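Local coordinates for uncharacterized protein (Aeropyrum pernix, PDB 3P1Z) that is uncharacterised but, as a member of the tRNA-intron endonuclease family, probably binds precursor tRNA and takes part in cutting out its introns, at residues Gly18-Glu26 with Leu42-Ala52. Sequence-based numbering, arbitrary orientation.
Sequences GVEGVFVEE and LRKGRLEPLEA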
ATOM      1  N   GLY A  18      20.606 -28.295 -27.838  1.00 86.11           N
ATOM      2  CA  GLY A  18      20.058 -28.329 -29.182  1.00 80.82           C
ATOM      3  C   GLY A  18      19.067 -27.205 -29.437  1.00 90.13           C
ATOM      4  O   GLY A  18      18.720 -26.442 -28.528  1.00 91.35           O
ATOM      5  N   VAL A  19      18.605 -27.103 -30.682  1.00 90.67           N
ATOM      6  CA  VAL A  19      17.610 -26.099 -31.054  1.00 90.10           C
ATOM      7  C   VAL A  19      16.411 -26.074 -30.111  1.00 89.55           C
ATOM      8  O   VAL A  19      15.980 -25.001 -29.685  1.00 85.82           O
ATOM      9  CB  VAL A  19      17.099 -26.287 -32.490  1.00 85.95           C
ATOM     10  CG1 VAL A  19      15.727 -25.648 -32.638  1.00 86.20           C
ATOM     11  CG2 VAL A  19      18.079 -25.687 -33.483  1.00 83.53           C
ATOM     12  N   GLU A  20      15.854 -27.240 -29.802  1.00 85.86           N
ATOM     13  CA  GLU A  20      14.832 -27.298 -28.761  1.00 97.56           C
ATOM     14  C   GLU A  20      15.132 -28.427 -27.803  1.00102.25           C
ATOM     15  O   GLU A  20      14.706 -29.575 -28.001  1.00104.60           O
ATOM     16  CB  GLU A  20      13.418 -27.468 -29.318  1.00100.17           C
ATOM     17  CG  GLU A  20      12.349 -26.623 -28.594  1.00 95.26           C
ATOM     18  CD  GLU A  20      12.264 -26.839 -27.067  1.00105.27           C
ATOM     19  OE1 GLU A  20      11.846 -25.883 -26.362  1.00105.29           O
ATOM     20  OE2 GLU A  20      12.604 -27.942 -26.571  1.00 98.39           O
ATOM     21  N   GLY A  21      15.875 -28.089 -26.760  1.00 97.31           N
ATOM     22  CA  GLY A  21      16.084 -29.024 -25.688  1.00 91.86           C
ATOM     23  C   GLY A  21      17.528 -29.236 -25.320  1.00 90.04           C
ATOM     24  O   GLY A  21      18.465 -28.968 -26.089  1.00 82.81           O
ATOM     25  N   VAL A  22      17.678 -29.713 -24.093  1.00 92.47           N
ATOM     26  CA  VAL A  22      18.953 -30.120 -23.554  1.00 84.13           C
ATOM     27  C   VAL A  22      19.021 -31.617 -23.725  1.00 77.12           C
ATOM     28  O   VAL A  22      18.046 -32.331 -23.471  1.00 68.03           O
ATOM     29  CB  VAL A  22      19.079 -29.768 -22.064  1.00 76.34           C
ATOM     30  CG1 VAL A  22      20.294 -30.460 -21.456  1.00 78.93           C
ATOM     31  CG2 VAL A  22      19.171 -28.266 -21.895  1.00 70.45           C
ATOM     32  N   PHE A  23      20.175 -32.077 -24.193  1.00 88.17           N
ATOM     33  CA  PHE A  23      20.407 -33.495 -24.355  1.00 86.19           C
ATOM     34  C   PHE A  23      21.627 -33.957 -23.573  1.00 81.56           C
ATOM     35  O   PHE A  23      22.740 -33.458 -23.758  1.00 81.78           O
ATOM     36  CB  PHE A  23      20.528 -33.893 -25.831  1.00 84.77           C
ATOM     37  CG  PHE A  23      20.960 -35.306 -26.008  1.00 93.13           C
ATOM     38  CD1 PHE A  23      20.391 -36.278 -25.218  1.00 94.55           C
ATOM     39  CD2 PHE A  23      21.922 -35.677 -26.937  1.00 96.90           C
ATOM     40  CE1 PHE A  23      20.776 -37.608 -25.323  1.00 94.14           C
ATOM     41  CE2 PHE A  23      22.323 -37.012 -27.049  1.00 94.92           C
ATOM     42  CZ  PHE A  23      21.754 -37.964 -26.228  1.00 96.13           C
ATOM     43  N   VAL A  24      21.403 -34.929 -22.704  1.00 77.80           N
ATOM     44  CA  VAL A  24      22.490 -35.523 -21.946  1.00 86.09           C
ATOM     45  C   VAL A  24      23.308 -36.484 -22.815  1.00 85.15           C
ATOM     46  O   VAL A  24      22.776 -37.417 -23.412  1.00 79.93           O
ATOM     47  CB  VAL A  24      21.966 -36.221 -20.678  1.00 86.67           C
ATOM     48  CG1 VAL A  24      23.115 -36.858 -19.902  1.00 88.19           C
ATOM     49  CG2 VAL A  24      21.228 -35.214 -19.803  1.00 85.08           C
ATOM     50  N   GLU A  25      24.611 -36.239 -22.880  1.00 84.18           N
ATOM     51  CA  GLU A  25      25.496 -37.080 -23.673  1.00 84.74           C
ATOM     52  C   GLU A  25      26.356 -38.038 -22.823  1.00 83.24           C
ATOM     53  O   GLU A  25      26.703 -39.125 -23.282  1.00 85.19           O
ATOM     54  CB  GLU A  25      26.348 -36.221 -24.613  1.00 78.16           C
ATOM     55  CG  GLU A  25      25.506 -35.343 -25.545  1.00 81.00           C
ATOM     56  CD  GLU A  25      26.317 -34.288 -26.298  1.00 84.05           C
ATOM     57  OE1 GLU A  25      26.910 -33.405 -25.646  1.00 86.37           O
ATOM     58  OE2 GLU A  25      26.349 -34.324 -27.547  1.00 83.67           O
ATOM     59  N   GLU A  26      26.663 -37.658 -21.583  1.00 80.61           N
ATOM     60  CA  GLU A  26      27.514 -38.480 -20.715  1.00 80.16           C
ATOM     61  C   GLU A  26      27.010 -38.551 -19.270  1.00 84.70           C
ATOM     62  O   GLU A  26      26.741 -37.518 -18.654  1.00 86.14           O
ATOM     63  CB  GLU A  26      28.941 -37.919 -20.703  1.00 86.04           C
ATOM     64  CG  GLU A  26      29.773 -38.190 -21.951  1.00 83.09           C
ATOM     65  CD  GLU A  26      30.243 -39.637 -22.043  1.00 88.91           C
ATOM     66  OE1 GLU A  26      30.354 -40.300 -20.981  1.00 85.61           O
ATOM     67  OE2 GLU A  26      30.503 -40.106 -23.179  1.00 79.65           O
ATOM     68  N   LEU A  42      14.495 -36.450 -16.828  1.00 80.78           N
ATOM     69  CA  LEU A  42      15.322 -36.950 -17.920  1.00 76.69           C
ATOM     70  C   LEU A  42      14.779 -38.264 -18.464  1.00 76.15           C
ATOM     71  O   LEU A  42      14.778 -39.288 -17.776  1.00 75.06           O
ATOM     72  CB  LEU A  42      16.764 -37.134 -17.443  1.00 80.15           C
ATOM     73  CG  LEU A  42      17.688 -37.972 -18.336  1.00 78.48           C
ATOM     74  CD1 LEU A  42      18.074 -37.183 -19.562  1.00 73.77           C
ATOM     75  CD2 LEU A  42      18.924 -38.393 -17.569  1.00 69.08           C
ATOM     76  N   ARG A  43      14.306 -38.232 -19.699  1.00 74.00           N
ATOM     77  CA  ARG A  43      13.781 -39.437 -20.313  1.00 78.35           C
ATOM     78  C   ARG A  43      14.502 -39.671 -21.632  1.00 79.08           C
ATOM     79  O   ARG A  43      14.298 -38.946 -22.616  1.00 74.33           O
ATOM     80  CB  ARG A  43      12.260 -39.337 -20.496  1.00 83.95           C
ATOM     81  CG  ARG A  43      11.616 -40.519 -21.213  1.00 83.19           C
ATOM     82  CD  ARG A  43      11.881 -41.855 -20.501  1.00 90.24           C
ATOM     83  NE  ARG A  43      11.483 -42.996 -21.331  1.00 93.82           N
ATOM     84  CZ  ARG A  43      11.272 -44.230 -20.881  1.00 87.14           C
ATOM     85  NH1 ARG A  43      11.413 -44.508 -19.586  1.00 79.90           N
ATOM     86  NH2 ARG A  43      10.909 -45.185 -21.734  1.00 79.31           N
ATOM     87  N   LYS A  44      15.373 -40.674 -21.629  1.00 79.86           N
ATOM     88  CA  LYS A  44      16.199 -40.982 -22.788  1.00 85.84           C
ATOM     89  C   LYS A  44      17.036 -39.803 -23.198  1.00 85.92           C
ATOM     90  O   LYS A  44      16.916 -39.288 -24.313  1.00 86.06           O
ATOM     91  CB  LYS A  44      15.320 -41.395 -23.937  1.00 80.33           C
ATOM     92  CG  LYS A  44      14.112 -42.098 -23.394  1.00 81.35           C
ATOM     93  CD  LYS A  44      13.967 -43.443 -24.031  1.00 87.04           C
ATOM     94  CE  LYS A  44      14.342 -43.352 -25.507  1.00 80.99           C
ATOM     95  NZ  LYS A  44      14.352 -44.702 -26.174  1.00 74.43           N
ATOM     96  N   GLY A  45      17.882 -39.374 -22.271  1.00 83.01           N
ATOM     97  CA  GLY A  45      18.779 -38.265 -22.515  1.00 86.83           C
ATOM     98  C   GLY A  45      18.130 -36.894 -22.576  1.00 83.32           C
ATOM     99  O   GLY A  45      18.765 -35.902 -22.232  1.00 85.71           O
ATOM    100  N   ARG A  46      16.877 -36.824 -23.017  1.00 86.42           N
ATOM    101  CA  ARG A  46      16.173 -35.546 -23.081  1.00 83.67           C
ATOM    102  C   ARG A  46      15.855 -35.023 -21.692  1.00 80.26           C
ATOM    103  O   ARG A  46      15.059 -35.628 -20.960  1.00 78.00           O
ATOM    104  CB  ARG A  46      14.882 -35.689 -23.865  1.00 81.40           C
ATOM    105  CG  ARG A  46      14.996 -36.580 -25.083  1.00 87.84           C
ATOM    106  CD  ARG A  46      13.688 -36.569 -25.869  1.00 96.27           C
ATOM    107  NE  ARG A  46      13.406 -35.243 -26.416  1.00 97.99           N
ATOM    108  CZ  ARG A  46      12.754 -34.280 -25.768  1.00101.46           C
ATOM    109  NH1 ARG A  46      12.551 -33.102 -26.356  1.00 99.04           N
ATOM    110  NH2 ARG A  46      12.303 -34.495 -24.535  1.00 95.95           N
ATOM    111  N   LEU A  47      16.491 -33.905 -21.335  1.00 78.05           N
ATOM    112  CA  LEU A  47      16.218 -33.212 -20.075  1.00 74.04           C
ATOM    113  C   LEU A  47      15.243 -32.053 -20.292  1.00 70.17           C
ATOM    114  O   LEU A  47      15.319 -31.308 -21.287  1.00 57.49           O
ATOM    115  CB  LEU A  47      17.510 -32.698 -19.428  1.00 65.74           C
ATOM    116  CG  LEU A  47      17.452 -32.422 -17.922  1.00 64.36           C
ATOM    117  CD1 LEU A  47      16.984 -33.662 -17.180  1.00 67.04           C
ATOM    118  CD2 LEU A  47      18.793 -31.953 -17.362  1.00 60.98           C
ATOM    119  N   GLU A  48      14.322 -31.920 -19.346  1.00 73.36           N
ATOM    120  CA  GLU A  48      13.375 -30.816 -19.326  1.00 66.46           C
ATOM    121  C   GLU A  48      14.082 -29.522 -18.946  1.00 61.83           C
ATOM    122  O   GLU A  48      14.648 -29.421 -17.853  1.00 64.45           O
ATOM    123  CB  GLU A  48      12.257 -31.107 -18.334  1.00 68.90           C
ATOM    124  CG  GLU A  48      11.579 -32.447 -18.557  1.00 71.83           C
ATOM    125  CD  GLU A  48      10.249 -32.531 -17.842  1.00 75.09           C
ATOM    126  OE1 GLU A  48       9.886 -31.548 -17.147  1.00 69.33           O
ATOM    127  OE2 GLU A  48       9.568 -33.570 -17.978  1.00 71.42           O
ATOM    128  N   PRO A  49      14.012 -28.524 -19.844  1.00 59.36           N
ATOM    129  CA  PRO A  49      14.752 -27.258 -19.890  1.00 58.24           C
ATOM    130  C   PRO A  49      14.971 -26.598 -18.535  1.00 59.41           C
ATOM    131  O   PRO A  49      16.043 -26.048 -18.296  1.00 63.13           O
ATOM    132  CB  PRO A  49      13.865 -26.373 -20.769  1.00 58.28           C
ATOM    133  CG  PRO A  49      13.191 -27.310 -21.669  1.00 54.11           C
ATOM    134  CD  PRO A  49      12.949 -28.558 -20.863  1.00 59.89           C
ATOM    135  N   LEU A  50      13.973 -26.622 -17.665  1.00 57.08           N
ATOM    136  CA  LEU A  50      14.158 -26.004 -16.367  1.00 58.98           C
ATOM    137  C   LEU A  50      15.002 -26.930 -15.518  1.00 60.51           C
ATOM    138  O   LEU A  50      15.947 -26.490 -14.873  1.00 66.99           O
ATOM    139  CB  LEU A  50      12.821 -25.679 -15.694  1.00 64.43           C
ATOM    140  CG  LEU A  50      11.936 -24.663 -16.441  1.00 62.85           C
ATOM    141  CD1 LEU A  50      10.489 -24.827 -16.052  1.00 59.01           C
ATOM    142  CD2 LEU A  50      12.389 -23.212 -16.254  1.00 58.14           C
ATOM    143  N   GLU A  51      14.683 -28.216 -15.527  1.00 60.69           N
ATOM    144  CA  GLU A  51      15.489 -29.154 -14.768  1.00 62.30           C
ATOM    145  C   GLU A  51      16.952 -29.051 -15.212  1.00 61.77           C
ATOM    146  O   GLU A  51      17.877 -29.275 -14.431  1.00 63.44           O
ATOM    147  CB  GLU A  51      14.960 -30.575 -14.916  1.00 55.67           C
ATOM    148  CG  GLU A  51      15.476 -31.493 -13.833  1.00 61.93           C
ATOM    149  CD  GLU A  51      15.246 -30.935 -12.443  1.00 60.40           C
ATOM    150  OE1 GLU A  51      14.253 -30.207 -12.256  1.00 62.44           O
ATOM    151  OE2 GLU A  51      16.053 -31.229 -11.537  1.00 54.46           O
ATOM    152  N   ALA A  52      17.135 -28.663 -16.468  1.00 58.78           N
ATOM    153  CA  ALA A  52      18.438 -28.604 -17.111  1.00 59.31           C
ATOM    154  C   ALA A  52      19.181 -27.344 -16.710  1.00 61.97           C
ATOM    155  O   ALA A  52      20.399 -27.348 -16.523  1.00 59.02           O
ATOM    156  CB  ALA A  52      18.263 -28.656 -18.623  1.00 59.66           C
TER
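Glu20 O lies 4.4 Å from Arg46 NH1, oblique to the guanidinium; Glu20 OE2, at 5.2 Å from Arg46 NH1, is too far for a salt bridge, though the opposite charges may still attract. At Val22 the two segments join as antiparallel strands: Leu47 N donates to Val22 O (3.1 Å) in the hydrogen-bonded pair. The Val22 side chain lies alongside that of Leu47, both pointing the same way, with Val22 CG1 4.1 Å from Leu47 CB. Val22 CG2, anti to the carbonyl carbon, meets Ala52 CB at 3.4 Å, so strand 21-26 also packs on the first turn of helix 49-57. The strand pairing belongs to the small antiparallel sheet of the SEN2-like N-terminal domain, in which 21-26 runs between strand 14-18 and the hairpin 42-47; Ala15 and Leu17 also touch Val22. Phe23, in the non-hydrogen-bonded pair with Arg46, turns to the other face of the sheet. With CG anti to the backbone N (chi1 172°), the Phe23 ring brings an edge against the type I' turn Arg43-Arg46, with Phe23 CE1 3.5 Å from Gly45 CA, which is in the ring plane. Val24 N then donates a hydrogen bond to Gly45 O (2.9 Å). The Val24 and Leu42 side chains cross at about a right angle, with Val24 CG2 3.7 Å from Leu42 CD1, while Cys33 and Leu36 of helix 30-38 also touch the Leu42 side chain.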